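Local structure of N-ACETYLMURAMOYL-L-ALANINE AMIDASE CwlV (Paenibacillus polymyxa, 1JWQ) at residues 78-83 / 140-145. The protein is, through this zinc-binding catalytic domain, probably an N-acetylmuramoyl-L-alanine amidase that cleaves the amide bond joining peptide to sugar in bacterial peptidoglycan. Numbering follows the deposited sequence.
Sequences SIHANS and LLEVGY. With ZN (zinc ion), chain B.
Asn82 lies flat over the Tyr145 ring: its CB stands 3.5 Å from the Tyr145 ring centroid, a CH-pi contact 5° off the normal, and the amide plane is inclined only 19° to the ring. A serine in place of Tyr145 would probably open a gap beneath Asn82 and leave Glu93, which hydrogen-bonds the phenol OH, without that partner. His80 pairs with Glu142 but Asn82 with Tyr145, a beta bulge with one extra residue in 140-145, and Asn82 N reaches Gly144 O at 2.7 Å. His80 has CG anti to its carbonyl carbon (chi1 -70°), which raises the imidazole beside Leu140, whose CG is 3.5 Å from His80 CD2. His80 ND1 binds zinc at 2.2 Å, with His10 and Glu26; Ser78 OG, also hydrogen-bonded to Asp7, takes a weak in-plane bond from His80 NE2. Glu142, bent at chi2, brings OE1 to 3.4 Å from His80 CB; OE1 accepts a 2.7 Å hydrogen bond from a zinc-bound water, consistent with second-shell positioning. On the face of Ile79 and Leu141, Ile79 and Val143 meet helix 26-42, Leu141 and Val143 helix 102-116; strand 2-8 runs parallel beside 75-82, and 92-96 antiparallel beside 138-145.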
loop_
_atom_site.group_PDB
_atom_site.type_symbol
_atom_site.label_atom_id
_atom_site.label_comp_id
_atom_site.label_asym_id
_atom_site.label_seq_id
_atom_site.Cartn_x
_atom_site.Cartn_y
_atom_site.Cartn_z
ATOM N N SER A 78 0.281 -3.096 2.828
ATOM C CA SER A 78 1.039 -3.476 1.646
ATOM C C SER A 78 0.567 -2.557 0.525
ATOM O O SER A 78 -0.634 -2.409 0.303
ATOM C CB SER A 78 0.785 -4.940 1.289
ATOM O OG SER A 78 1.663 -5.352 0.256
ATOM N N ILE A 79 1.516 -1.921 -0.155
ATOM C CA ILE A 79 1.201 -0.992 -1.228
ATOM C C ILE A 79 1.503 -1.597 -2.592
ATOM O O ILE A 79 2.602 -2.091 -2.841
ATOM C CB ILE A 79 1.982 0.326 -1.058
ATOM C CG1 ILE A 79 1.627 0.966 0.290
ATOM C CG2 ILE A 79 1.639 1.278 -2.192
ATOM C CD1 ILE A 79 2.391 2.258 0.582
ATOM N N HIS A 80 0.502 -1.553 -3.461
ATOM C CA HIS A 80 0.599 -2.121 -4.797
ATOM C C HIS A 80 -0.062 -1.235 -5.846
ATOM O O HIS A 80 -0.717 -0.245 -5.525
ATOM C CB HIS A 80 -0.094 -3.488 -4.819
ATOM C CG HIS A 80 0.635 -4.553 -4.064
ATOM N ND1 HIS A 80 1.370 -5.535 -4.690
ATOM C CD2 HIS A 80 0.736 -4.795 -2.736
ATOM C CE1 HIS A 80 1.893 -6.339 -3.783
ATOM N NE2 HIS A 80 1.524 -5.912 -2.588
ATOM N N ALA A 81 0.133 -1.611 -7.106
ATOM C CA ALA A 81 -0.470 -0.930 -8.247
ATOM C C ALA A 81 -1.091 -2.093 -9.014
ATOM O O ALA A 81 -0.498 -3.174 -9.098
ATOM C CB ALA A 81 0.585 -0.226 -9.088
ATOM N N ASN A 82 -2.275 -1.866 -9.568
ATOM C CA ASN A 82 -3.034 -2.898 -10.266
ATOM C C ASN A 82 -2.776 -3.019 -11.768
ATOM O O ASN A 82 -2.123 -2.174 -12.379
ATOM C CB ASN A 82 -4.524 -2.633 -10.024
ATOM C CG ASN A 82 -5.311 -3.891 -9.724
ATOM O OD1 ASN A 82 -6.364 -3.830 -9.086
ATOM N ND2 ASN A 82 -4.819 -5.031 -10.184
ATOM N N SER A 83 -3.304 -4.087 -12.354
ATOM C CA SER A 83 -3.165 -4.323 -13.782
ATOM C C SER A 83 -4.331 -5.174 -14.247
ATOM O O SER A 83 -4.786 -6.066 -13.527
ATOM C CB SER A 83 -1.852 -5.036 -14.095
ATOM O OG SER A 83 -1.616 -5.043 -15.491
ATOM N N LEU A 140 -4.162 -4.453 1.968
ATOM C CA LEU A 140 -3.336 -4.335 0.778
ATOM C C LEU A 140 -4.031 -3.309 -0.098
ATOM O O LEU A 140 -5.223 -3.420 -0.386
ATOM C CB LEU A 140 -3.223 -5.679 0.057
ATOM C CG LEU A 140 -2.270 -5.687 -1.141
ATOM C CD1 LEU A 140 -1.618 -7.060 -1.279
ATOM C CD2 LEU A 140 -3.038 -5.309 -2.405
ATOM N N LEU A 141 -3.285 -2.292 -0.499
ATOM C CA LEU A 141 -3.845 -1.232 -1.312
ATOM C C LEU A 141 -3.400 -1.334 -2.760
ATOM O O LEU A 141 -2.216 -1.461 -3.040
ATOM C CB LEU A 141 -3.417 0.128 -0.748
ATOM C CG LEU A 141 -3.561 0.326 0.765
ATOM C CD1 LEU A 141 -3.044 1.714 1.135
ATOM C CD2 LEU A 141 -5.017 0.165 1.185
ATOM N N GLU A 142 -4.366 -1.317 -3.670
ATOM C CA GLU A 142 -4.070 -1.329 -5.098
ATOM C C GLU A 142 -4.444 0.106 -5.449
ATOM O O GLU A 142 -5.611 0.421 -5.676
ATOM C CB GLU A 142 -4.962 -2.338 -5.823
ATOM C CG GLU A 142 -4.538 -3.792 -5.612
ATOM C CD GLU A 142 -3.226 -4.128 -6.302
ATOM O OE1 GLU A 142 -2.713 -5.254 -6.104
ATOM O OE2 GLU A 142 -2.708 -3.274 -7.051
ATOM N N VAL A 143 -3.440 0.975 -5.463
ATOM C CA VAL A 143 -3.650 2.398 -5.697
ATOM C C VAL A 143 -4.349 2.782 -6.990
ATOM O O VAL A 143 -5.240 3.625 -6.984
ATOM C CB VAL A 143 -2.318 3.167 -5.603
ATOM C CG1 VAL A 143 -2.576 4.666 -5.681
ATOM C CG2 VAL A 143 -1.615 2.819 -4.291
ATOM N N GLY A 144 -3.936 2.168 -8.091
ATOM C CA GLY A 144 -4.534 2.463 -9.379
ATOM C C GLY A 144 -4.050 1.450 -10.395
ATOM O O GLY A 144 -3.238 0.585 -10.062
ATOM N N TYR A 145 -4.532 1.555 -11.631
ATOM C CA TYR A 145 -4.148 0.617 -12.687
ATOM C C TYR A 145 -3.043 1.124 -13.596
ATOM O O TYR A 145 -3.169 2.178 -14.214
ATOM C CB TYR A 145 -5.375 0.258 -13.536
ATOM C CG TYR A 145 -6.301 -0.710 -12.849
ATOM C CD1 TYR A 145 -6.338 -2.052 -13.224
ATOM C CD2 TYR A 145 -7.108 -0.294 -11.789
ATOM C CE1 TYR A 145 -7.157 -2.964 -12.558
ATOM C CE2 TYR A 145 -7.925 -1.193 -11.113
ATOM C CZ TYR A 145 -7.946 -2.523 -11.502
ATOM O OH TYR A 145 -8.757 -3.406 -10.829
HETATM ZN ZN ZN B . 1.364 -5.960 -6.823
HETATM O O HOH W 1 -0.481 -5.704 -7.609
HETATM O O HOH W 2 0.538 -8.028 -6.471
#